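Local structure of 6-phosphogluconolactonase (1VL1) at residues K32-T35 and K36-L40; F219-K223 and E224-W228; K68-W71 and N72-H75; F93-I96 and N97-L100. The protein hydrolyses 6-phospho-D-glucono-1,5-lactone to 6-phospho-D-gluconate, the second step of the oxidative stage of the pentose phosphate pathway. All blocks are in the same frame, centred on the assembly; numbering follows the deposited sequence.

Contact 1: K32-T35 and K36-L40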
loop_
_atom_site.group_PDB
_atom_site.type_symbol
_atom_site.label_atom_id
_atom_site.label_comp_id
_atom_site.label_asym_id
_atom_site.label_seq_id
_atom_site.Cartn_x
_atom_site.Cartn_y
_atom_site.Cartn_z
ATOM N N LYS A 32 -0.076 -6.023 -15.256
ATOM C CA LYS A 32 -1.419 -6.032 -14.683
ATOM C C LYS A 32 -1.785 -4.688 -14.071
ATOM O O LYS A 32 -2.904 -4.185 -14.257
ATOM C CB LYS A 32 -1.515 -7.118 -13.609
ATOM C CG LYS A 32 -1.502 -8.498 -14.166
ATOM C CD LYS A 32 -2.919 -8.811 -14.673
ATOM C CE LYS A 32 -3.131 -10.226 -15.078
ATOM N NZ LYS A 32 -2.414 -10.507 -16.351
ATOM N N ILE A 33 -0.839 -4.089 -13.351
ATOM C CA ILE A 33 -1.080 -2.777 -12.748
ATOM C C ILE A 33 -1.220 -1.719 -13.837
ATOM O O ILE A 33 -2.129 -0.882 -13.816
ATOM C CB ILE A 33 0.038 -2.427 -11.758
ATOM C CG1 ILE A 33 -0.042 -3.396 -10.588
ATOM C CG2 ILE A 33 -0.135 -1.012 -11.244
ATOM C CD1 ILE A 33 1.010 -3.180 -9.567
ATOM N N ARG A 34 -0.340 -1.758 -14.803
ATOM C CA ARG A 34 -0.452 -0.822 -15.915
ATOM C C ARG A 34 -1.842 -0.864 -16.529
ATOM O O ARG A 34 -2.464 0.194 -16.758
ATOM C CB ARG A 34 0.620 -1.069 -16.988
ATOM C CG ARG A 34 0.482 -0.112 -18.180
ATOM C CD ARG A 34 1.242 -0.514 -19.410
ATOM N NE ARG A 34 0.678 -1.728 -20.017
ATOM C CZ ARG A 34 -0.420 -1.758 -20.781
ATOM N NH1 ARG A 34 -1.144 -0.660 -21.029
ATOM N NH2 ARG A 34 -0.819 -2.901 -21.292
ATOM N N THR A 35 -2.300 -2.077 -16.850
ATOM C CA THR A 35 -3.587 -2.259 -17.520
ATOM C C THR A 35 -4.731 -1.687 -16.699
ATOM O O THR A 35 -5.604 -0.994 -17.243
ATOM C CB THR A 35 -3.806 -3.749 -17.792
ATOM O OG1 THR A 35 -2.888 -4.141 -18.814
ATOM C CG2 THR A 35 -5.157 -4.001 -18.413
ATOM N N LYS A 36 -4.689 -1.942 -15.394
ATOM C CA LYS A 36 -5.731 -1.469 -14.491
ATOM C C LYS A 36 -5.747 0.036 -14.380
ATOM O O LYS A 36 -6.802 0.645 -14.430
ATOM C CB LYS A 36 -5.587 -2.057 -13.106
ATOM C CG LYS A 36 -6.786 -1.741 -12.220
ATOM C CD LYS A 36 -7.999 -2.541 -12.657
ATOM C CE LYS A 36 -9.222 -1.684 -12.944
ATOM N NZ LYS A 36 -10.405 -2.491 -13.429
ATOM N N MET A 37 -4.565 0.624 -14.227
ATOM C CA MET A 37 -4.431 2.063 -14.108
ATOM C C MET A 37 -4.895 2.731 -15.385
ATOM O O MET A 37 -5.569 3.748 -15.357
ATOM C CB MET A 37 -2.988 2.443 -13.788
ATOM C CG MET A 37 -2.546 2.011 -12.354
ATOM S SD MET A 37 -0.829 2.471 -11.941
ATOM C CE MET A 37 -0.994 4.223 -12.081
ATOM N N GLU A 38 -4.527 2.172 -16.524
ATOM C CA GLU A 38 -4.984 2.722 -17.796
ATOM C C GLU A 38 -6.507 2.624 -17.969
ATOM O O GLU A 38 -7.146 3.559 -18.469
ATOM C CB GLU A 38 -4.237 2.078 -18.947
ATOM C CG GLU A 38 -2.805 2.537 -19.082
ATOM C CD GLU A 38 -2.674 3.932 -19.680
ATOM O OE1 GLU A 38 -3.340 4.890 -19.227
ATOM O OE2 GLU A 38 -1.913 4.072 -20.643
ATOM N N LYS A 39 -7.096 1.513 -17.548
ATOM C CA LYS A 39 -8.559 1.404 -17.533
ATOM C C LYS A 39 -9.204 2.484 -16.635
ATOM O O LYS A 39 -10.167 3.136 -17.027
ATOM C CB LYS A 39 -9.004 -0.014 -17.081
ATOM C CG LYS A 39 -8.713 -1.140 -18.087
ATOM C CD LYS A 39 -9.072 -2.597 -17.571
ATOM C CE LYS A 39 -8.185 -3.058 -16.407
ATOM N NZ LYS A 39 -8.173 -4.522 -16.026
ATOM N N LEU A 40 -8.634 2.687 -15.460
ATOM C CA LEU A 40 -9.183 3.639 -14.499
ATOM C C LEU A 40 -9.176 5.022 -15.135
ATOM O O LEU A 40 -10.173 5.727 -15.113
ATOM C CB LEU A 40 -8.427 3.574 -13.163
ATOM C CG LEU A 40 -8.749 2.332 -12.291
ATOM C CD1 LEU A 40 -7.728 2.132 -11.227
ATOM C CD2 LEU A 40 -10.110 2.492 -11.668
#
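Lys32 O accepts the backbone N-H of Lys36 at 3.1 Å, the first of four successive i to i+4 bonds that mark this run as regular alpha-helix. The Lys32 side chain itself turns away from the turn that follows, as suits a long charged residue on a partly exposed face. Ile33, one step on, faces inward. Its carbonyl takes the N-H of Met37, O to N 2.9 Å and nearly straight at 170°, while its CG2 branch lies 3.6 Å from Met37 SD. CG2 is anti to the backbone N (CG1 takes chi1 -66°), which sets the methyl beside the thioether; the two side chains run alongside each other, pointing the same way. A branched and a flexible apolar residue thus make one continuous apolar strip on the buried side of the helix. Arg34 bends at its third torsion, and its NH1 comes to 4.1 Å from Glu38 CG, an approach to the methylene and not to the acid: the guanidinium and carboxylate planes stand 86° apart, and NH1 remains 4.8 Å from OE2. Its salt bridge is made one turn back, through NH2 to Glu31. Thr35 likewise turns its hydroxyl back to Glu31 O, leaving its methyl CG2 at 3.8 Å from CE of Lys39, whose aliphatic chain bends across it. The helix 25-43 rests its apolar side on the central sheet, Ile33 on Leu194 of strand 192-198, and Met37 and Leu40 on Ile47 of strand 47-51, while Ile33 also touches Val60 and Leu64 of helix 57-64.

Contact 2: F219-K223 and E224-W228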
loop_
_atom_site.group_PDB
_atom_site.type_symbol
_atom_site.label_atom_id
_atom_site.label_comp_id
_atom_site.label_asym_id
_atom_site.label_seq_id
_atom_site.Cartn_x
_atom_site.Cartn_y
_atom_site.Cartn_z
ATOM N N PHE A 219 -8.477 -9.225 6.499
ATOM C CA PHE A 219 -9.596 -8.245 6.577
ATOM C C PHE A 219 -9.578 -7.155 5.552
ATOM O O PHE A 219 -10.503 -6.329 5.535
ATOM C CB PHE A 219 -9.678 -7.644 7.985
ATOM C CG PHE A 219 -9.941 -8.664 9.049
ATOM C CD1 PHE A 219 -11.227 -9.146 9.287
ATOM C CD2 PHE A 219 -8.899 -9.185 9.767
ATOM C CE1 PHE A 219 -11.461 -10.117 10.218
ATOM C CE2 PHE A 219 -9.140 -10.189 10.726
ATOM C CZ PHE A 219 -10.420 -10.626 10.963
ATOM N N VAL A 220 -8.576 -7.141 4.678
ATOM C CA VAL A 220 -8.422 -6.070 3.705
ATOM C C VAL A 220 -8.875 -6.610 2.353
ATOM O O VAL A 220 -8.292 -7.556 1.789
ATOM C CB VAL A 220 -6.977 -5.505 3.605
ATOM C CG1 VAL A 220 -6.933 -4.410 2.587
ATOM C CG2 VAL A 220 -6.570 -4.921 4.884
ATOM N N ARG A 221 -9.956 -6.029 1.854
ATOM C CA ARG A 221 -10.585 -6.459 0.616
ATOM C C ARG A 221 -10.963 -5.286 -0.229
ATOM O O ARG A 221 -11.428 -4.254 0.296
ATOM C CB ARG A 221 -11.833 -7.251 0.910
ATOM C CG ARG A 221 -11.656 -8.435 1.811
ATOM C CD ARG A 221 -10.892 -9.598 1.215
ATOM N NE ARG A 221 -10.699 -10.630 2.264
ATOM C CZ ARG A 221 -11.470 -11.667 2.505
ATOM N NH1 ARG A 221 -12.560 -11.898 1.765
ATOM N NH2 ARG A 221 -11.160 -12.485 3.518
ATOM N N GLY A 222 -10.832 -5.426 -1.545
ATOM C CA GLY A 222 -11.307 -4.410 -2.463
ATOM C C GLY A 222 -12.832 -4.429 -2.574
ATOM O O GLY A 222 -13.476 -5.455 -2.418
ATOM N N LYS A 223 -13.438 -3.271 -2.796
ATOM C CA LYS A 223 -14.874 -3.230 -2.951
ATOM C C LYS A 223 -15.342 -3.976 -4.205
ATOM O O LYS A 223 -16.454 -4.535 -4.234
ATOM C CB LYS A 223 -15.362 -1.809 -3.112
ATOM C CG LYS A 223 -15.203 -0.935 -1.950
ATOM C CD LYS A 223 -15.683 0.446 -2.407
ATOM C CE LYS A 223 -15.461 1.508 -1.392
ATOM N NZ LYS A 223 -15.858 2.842 -1.940
ATOM N N GLU A 224 -14.494 -3.990 -5.232
ATOM C CA GLU A 224 -14.774 -4.664 -6.489
ATOM C C GLU A 224 -14.036 -5.995 -6.553
ATOM O O GLU A 224 -14.602 -7.024 -6.928
ATOM C CB GLU A 224 -14.387 -3.779 -7.666
ATOM C CG GLU A 224 -15.323 -2.603 -7.878
ATOM C CD GLU A 224 -16.723 -3.060 -8.194
ATOM O OE1 GLU A 224 -16.877 -3.926 -9.098
ATOM O OE2 GLU A 224 -17.676 -2.578 -7.533
ATOM N N LYS A 225 -12.772 -5.962 -6.176
ATOM C CA LYS A 225 -11.903 -7.135 -6.293
ATOM C C LYS A 225 -10.683 -7.093 -5.402
ATOM O O LYS A 225 -10.135 -6.043 -5.168
ATOM C CB LYS A 225 -11.426 -7.260 -7.734
ATOM C CG LYS A 225 -11.119 -8.667 -8.142
ATOM C CD LYS A 225 -10.768 -8.789 -9.648
ATOM C CE LYS A 225 -11.926 -8.424 -10.494
ATOM N NZ LYS A 225 -11.872 -9.062 -11.863
ATOM N N THR A 226 -10.265 -8.270 -4.921
ATOM C CA THR A 226 -8.992 -8.455 -4.261
ATOM C C THR A 226 -8.180 -9.441 -5.094
ATOM O O THR A 226 -8.679 -10.478 -5.524
ATOM C CB THR A 226 -9.184 -9.017 -2.867
ATOM O OG1 THR A 226 -10.064 -8.158 -2.125
ATOM C CG2 THR A 226 -7.943 -9.044 -2.121
ATOM N N VAL A 227 -6.952 -9.063 -5.374
ATOM C CA VAL A 227 -6.054 -9.853 -6.206
ATOM C C VAL A 227 -4.741 -10.085 -5.517
ATOM O O VAL A 227 -4.110 -9.138 -5.043
ATOM C CB VAL A 227 -5.758 -9.106 -7.513
ATOM C CG1 VAL A 227 -4.807 -9.969 -8.367
ATOM C CG2 VAL A 227 -7.066 -8.774 -8.307
ATOM N N TRP A 228 -4.286 -11.338 -5.474
ATOM C CA TRP A 228 -2.972 -11.670 -4.956
ATOM C C TRP A 228 -2.069 -12.049 -6.157
ATOM O O TRP A 228 -2.440 -12.842 -7.005
ATOM C CB TRP A 228 -3.041 -12.858 -4.006
ATOM C CG TRP A 228 -3.820 -12.570 -2.736
ATOM C CD1 TRP A 228 -5.175 -12.458 -2.635
ATOM C CD2 TRP A 228 -3.304 -12.376 -1.427
ATOM N NE1 TRP A 228 -5.539 -12.201 -1.348
ATOM C CE2 TRP A 228 -4.401 -12.097 -0.583
ATOM C CE3 TRP A 228 -2.037 -12.376 -0.881
ATOM C CZ2 TRP A 228 -4.264 -11.898 0.776
ATOM C CZ3 TRP A 228 -1.906 -12.169 0.481
ATOM C CH2 TRP A 228 -3.013 -11.907 1.282
HETATM O O HOH W 1 -12.824 -8.278 -2.856
#
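Thr226 turns its side chain toward the preceding bend, and its OG1 receives the backbone N-H of Gly222 at 2.9 Å with an N-H...O angle of 157°. The torsion explains the reach: OG1 sits beside the backbone N of Thr226 (chi1 -56°), leaving the methyl CG2 to face Val220 O more distantly. Arg221 passes obliquely across the threonine, its CB 3.6 Å from OG1, while its guanidinium leaves for Tyr218, where it meets both the carbonyl and the ring. This is the turn that leads into strand 225-231, a parallel strand between 16-21 and 192-198 in the sheet of this Rossmann-like fold, and a buried threonine suits its start because its hydroxyl can hold the loop while its branched carbon favours beta geometry. A water spans the same bend, donating to Gly222 O at 2.9 Å and lying 2.9 Å from Thr226 OG1. Gly222 is packed close to the returning chain: its CA makes a CH...O contact of 3.4 Å with Lys225 O, along the direction a side chain would have taken. Lys223 and Glu224, at the exposed corner, send their chains outward, and Lys223 NZ finds Gln137 OE1.

Contact 3: K68-W71 and N72-H75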
loop_
_atom_site.group_PDB
_atom_site.type_symbol
_atom_site.label_atom_id
_atom_site.label_comp_id
_atom_site.label_asym_id
_atom_site.label_seq_id
_atom_site.Cartn_x
_atom_site.Cartn_y
_atom_site.Cartn_z
ATOM N N LYS A 68 4.801 5.342 -19.477
ATOM C CA LYS A 68 4.296 6.641 -19.916
ATOM C C LYS A 68 2.830 6.732 -19.459
ATOM O O LYS A 68 1.901 6.362 -20.172
ATOM C CB LYS A 68 4.428 6.814 -21.419
ATOM C CG LYS A 68 5.885 6.948 -21.925
ATOM C CD LYS A 68 6.747 8.017 -21.191
ATOM C CE LYS A 68 8.129 8.108 -21.839
ATOM N NZ LYS A 68 9.054 9.159 -21.224
ATOM N N PHE A 69 2.666 7.194 -18.233
ATOM C CA PHE A 69 1.369 7.590 -17.666
ATOM C C PHE A 69 1.262 9.100 -17.660
ATOM O O PHE A 69 2.307 9.820 -17.703
ATOM C CB PHE A 69 1.244 7.109 -16.237
ATOM C CG PHE A 69 1.102 5.619 -16.086
ATOM C CD1 PHE A 69 -0.035 4.980 -16.503
ATOM C CD2 PHE A 69 2.089 4.877 -15.435
ATOM C CE1 PHE A 69 -0.166 3.598 -16.336
ATOM C CE2 PHE A 69 1.953 3.509 -15.247
ATOM C CZ PHE A 69 0.828 2.869 -15.723
ATOM N N PRO A 70 0.032 9.625 -17.636
ATOM C CA PRO A 70 -0.152 11.027 -17.389
ATOM C C PRO A 70 -0.083 11.238 -15.876
ATOM O O PRO A 70 -1.100 11.225 -15.192
ATOM C CB PRO A 70 -1.538 11.297 -17.960
ATOM C CG PRO A 70 -2.274 10.058 -17.734
ATOM C CD PRO A 70 -1.261 8.923 -17.822
ATOM N N TRP A 71 1.128 11.417 -15.350
ATOM C CA TRP A 71 1.331 11.383 -13.907
ATOM C C TRP A 71 0.592 12.451 -13.160
ATOM O O TRP A 71 0.368 12.278 -11.958
ATOM C CB TRP A 71 2.806 11.537 -13.605
ATOM C CG TRP A 71 3.623 10.378 -14.125
ATOM C CD1 TRP A 71 4.540 10.424 -15.100
ATOM C CD2 TRP A 71 3.606 9.032 -13.644
ATOM N NE1 TRP A 71 5.093 9.183 -15.296
ATOM C CE2 TRP A 71 4.540 8.302 -14.414
ATOM C CE3 TRP A 71 2.917 8.373 -12.637
ATOM C CZ2 TRP A 71 4.799 6.941 -14.199
ATOM C CZ3 TRP A 71 3.162 7.028 -12.415
ATOM C CH2 TRP A 71 4.110 6.325 -13.193
ATOM N N ASN A 72 0.359 13.592 -13.786
ATOM C CA ASN A 72 -0.469 14.631 -13.171
ATOM C C ASN A 72 -1.881 14.201 -12.814
ATOM O O ASN A 72 -2.542 14.872 -12.037
ATOM C CB ASN A 72 -0.541 15.872 -14.014
ATOM C CG ASN A 72 -1.165 15.652 -15.388
ATOM O OD1 ASN A 72 -0.733 14.784 -16.133
ATOM N ND2 ASN A 72 -2.168 16.462 -15.734
ATOM N N ARG A 73 -2.358 13.106 -13.385
ATOM C CA ARG A 73 -3.729 12.604 -13.097
ATOM C C ARG A 73 -3.681 11.503 -12.055
ATOM O O ARG A 73 -4.714 10.941 -11.697
ATOM C CB ARG A 73 -4.314 12.072 -14.398
ATOM C CG ARG A 73 -4.569 13.178 -15.401
ATOM C CD ARG A 73 -5.068 12.700 -16.748
ATOM N NE ARG A 73 -6.299 11.921 -16.579
ATOM C CZ ARG A 73 -6.695 10.959 -17.397
ATOM N NH1 ARG A 73 -6.027 10.681 -18.507
ATOM N NH2 ARG A 73 -7.825 10.313 -17.153
ATOM N N ILE A 74 -2.502 11.169 -11.547
ATOM C CA ILE A 74 -2.393 10.076 -10.588
ATOM C C ILE A 74 -1.948 10.573 -9.237
ATOM O O ILE A 74 -0.917 11.219 -9.135
ATOM C CB ILE A 74 -1.457 8.955 -11.076
ATOM C CG1 ILE A 74 -1.894 8.470 -12.475
ATOM C CG2 ILE A 74 -1.443 7.822 -10.060
ATOM C CD1 ILE A 74 -0.836 7.660 -13.211
ATOM N N HIS A 75 -2.756 10.309 -8.208
ATOM C CA HIS A 75 -2.430 10.715 -6.807
ATOM C C HIS A 75 -2.032 9.532 -5.974
ATOM O O HIS A 75 -2.722 8.489 -5.999
ATOM C CB HIS A 75 -3.629 11.423 -6.187
ATOM C CG HIS A 75 -3.987 12.683 -6.891
ATOM N ND1 HIS A 75 -3.806 13.925 -6.334
ATOM C CD2 HIS A 75 -4.474 12.883 -8.136
ATOM C CE1 HIS A 75 -4.154 14.843 -7.217
ATOM N NE2 HIS A 75 -4.565 14.239 -8.314
#
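Residues Pro70 to Ile74 form a local surface turn at the end of the loop that leads from helix 57-64 into strand 74-82, held by two backbone bonds and a small apolar cluster. Pro70 O accepts the N-H of Arg73 at 2.9 Å. Trp71 O accepts that of Ile74, at 3.1 Å. In the second bond the donor stands well above the carbonyl plane, 69° out of it, consistent with the tight i to i+3 winding of a 3-10 turn. Pro70 is also the centre of an inverse gamma turn, a bend that the proline ring's restricted phi readily accommodates. What follows is the entry to a parallel strand that pairs with 47-51 in the central sheet of the Rossmann-like fold, and Ile74 is its first inward residue. The tip of that isoleucine does the packing: CD1 lies 3.7 Å from Phe69 CB and 3.9 Å from Trp71 CE3, meeting both aromatic side chains obliquely. The indole in turn carries Phe69 CB over the centre of one face, and its CZ2 lies at the edge of the phenyl ring, in that ring's plane. On the outer side, Arg73 passes its aliphatic part slantwise across the proline ring, CD 4.0 Å from Pro70 CG. A bend at chi3 (57°) carries the guanidinium on to the carbonyls of Leu41, Lys44 and Asp45, where an arginine can bond several oxygens at once.

Contact 4: F93-I96 and N97-L100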
loop_
_atom_site.group_PDB
_atom_site.type_symbol
_atom_site.label_atom_id
_atom_site.label_comp_id
_atom_site.label_asym_id
_atom_site.label_seq_id
_atom_site.Cartn_x
_atom_site.Cartn_y
_atom_site.Cartn_z
ATOM N N PHE A 93 8.590 6.518 2.889
ATOM C CA PHE A 93 8.696 7.671 1.985
ATOM C C PHE A 93 10.024 7.682 1.223
ATOM O O PHE A 93 10.046 7.856 -0.005
ATOM C CB PHE A 93 8.511 9.003 2.709
ATOM C CG PHE A 93 8.778 10.153 1.803
ATOM C CD1 PHE A 93 7.824 10.529 0.846
ATOM C CD2 PHE A 93 9.993 10.759 1.782
ATOM C CE1 PHE A 93 8.109 11.538 -0.063
ATOM C CE2 PHE A 93 10.264 11.767 0.865
ATOM C CZ PHE A 93 9.288 12.143 -0.045
ATOM N N ARG A 94 11.124 7.557 1.958
ATOM C CA ARG A 94 12.439 7.618 1.322
ATOM C C ARG A 94 12.534 6.552 0.234
ATOM O O ARG A 94 13.010 6.793 -0.862
ATOM C CB ARG A 94 13.539 7.426 2.331
ATOM C CG ARG A 94 14.869 7.302 1.684
ATOM C CD ARG A 94 16.012 7.548 2.492
ATOM N NE ARG A 94 17.163 6.984 1.763
ATOM C CZ ARG A 94 18.320 6.717 2.294
ATOM N NH1 ARG A 94 18.526 6.965 3.576
ATOM N NH2 ARG A 94 19.283 6.189 1.532
ATOM N N ASN A 95 12.110 5.354 0.586
ATOM C CA ASN A 95 12.292 4.210 -0.336
ATOM C C ASN A 95 11.414 4.312 -1.553
ATOM O O ASN A 95 11.886 4.071 -2.657
ATOM C CB ASN A 95 12.111 2.868 0.393
ATOM C CG ASN A 95 13.312 2.492 1.196
ATOM O OD1 ASN A 95 14.270 1.987 0.644
ATOM N ND2 ASN A 95 13.296 2.741 2.495
ATOM N N ILE A 96 10.153 4.703 -1.373
ATOM C CA ILE A 96 9.268 4.921 -2.519
ATOM C C ILE A 96 9.642 6.191 -3.303
ATOM O O ILE A 96 9.546 6.212 -4.534
ATOM C CB ILE A 96 7.795 4.985 -2.102
ATOM C CG1 ILE A 96 7.417 3.664 -1.391
ATOM C CG2 ILE A 96 6.943 5.216 -3.323
ATOM C CD1 ILE A 96 6.111 3.706 -0.647
ATOM N N ASN A 97 10.148 7.207 -2.620
ATOM C CA ASN A 97 10.700 8.380 -3.331
ATOM C C ASN A 97 11.859 8.003 -4.248
ATOM O O ASN A 97 11.908 8.439 -5.401
ATOM C CB ASN A 97 11.148 9.469 -2.358
ATOM C CG ASN A 97 11.502 10.782 -3.058
ATOM O OD1 ASN A 97 10.747 11.259 -3.893
ATOM N ND2 ASN A 97 12.692 11.331 -2.763
ATOM N N GLU A 98 12.730 7.121 -3.770
ATOM C CA GLU A 98 13.900 6.689 -4.542
ATOM C C GLU A 98 13.523 5.961 -5.847
ATOM O O GLU A 98 14.165 6.156 -6.870
ATOM C CB GLU A 98 14.806 5.829 -3.660
ATOM C CG GLU A 98 15.807 6.682 -2.884
ATOM C CD GLU A 98 16.577 5.971 -1.789
ATOM O OE1 GLU A 98 16.404 4.740 -1.585
ATOM O OE2 GLU A 98 17.330 6.710 -1.120
ATOM N N VAL A 99 12.533 5.071 -5.769
ATOM C CA VAL A 99 12.149 4.231 -6.922
ATOM C C VAL A 99 11.070 4.844 -7.802
ATOM O O VAL A 99 10.996 4.530 -9.006
ATOM C CB VAL A 99 11.741 2.803 -6.484
ATOM C CG1 VAL A 99 12.954 2.096 -5.843
ATOM C CG2 VAL A 99 10.525 2.787 -5.636
ATOM N N LEU A 100 10.255 5.736 -7.246
ATOM C CA LEU A 100 9.101 6.236 -7.979
ATOM C C LEU A 100 8.946 7.732 -7.951
ATOM O O LEU A 100 8.951 8.343 -8.984
ATOM C CB LEU A 100 7.842 5.587 -7.431
ATOM C CG LEU A 100 6.490 6.013 -7.983
ATOM C CD1 LEU A 100 6.403 5.665 -9.466
ATOM C CD2 LEU A 100 5.319 5.317 -7.240
#
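Glu98 OE2 is gripped by two nitrogens of Arg94, NE at 2.9 Å with a 162° angle and, more weakly, NH2 at 3.3 Å. This i to i+4 salt bridge runs along helix 92-101, the helix of the beta-alpha-beta unit between strands 74-82 and 111-112. The oxygen lies at the edge of the guanidinium, near its plane, yet the carboxylate is itself approached from above, the two planes standing 78° apart. Arg94 is extended from CG to NE, with CG anti to its backbone N (chi1 172°), and its NH1 goes on to Asp87 O; a long charged pair suits this outer face. One residue earlier in each turn, Phe93 and Asn97 run side by side. The methylene CB of Asn97 lies over one face of the phenyl ring, offset toward the rim, in a CH-pi contact 4.2 Å from the centroid, and amide and ring are nearly parallel. Their backbones are joined as well, Asn97 N to Phe93 O at 2.7 Å. The inner side is apolar: Ile96 and Leu100 both rest on Leu51 of strand 47-51, and Val99 on helix 57-64. Residues 97-100 include a wider, pi-type turn, and the bond from Val99 N to Asn95 O is weak. Leu100 N still bonds to Ile96 O at 2.8 Å. Leu100 CB lies 4.2 Å from Ile96 CG2.

Overall arrangement
Contacts 1 and 4 lie within helices, partly buried, each with an apolar side on the central sheet and charged residues outward; in contact 4 the arginine and glutamate pair directly, while in contact 1 they do not. Contacts 2 and 3 are the turns that start strands 225-231 and 74-82, contact 3 the more superficial: one is tied by a threonine hydroxyl and a water, the other by backbone bonds and aromatic packing. Contacts 1 and 3 touch, Met37 CE lying 3.6 Å from Ile74 CD1, and Phe69 packs on the same helix. Contacts 2 and 4 sit on opposite sides of the chain's centre, their centres about 25 Å apart.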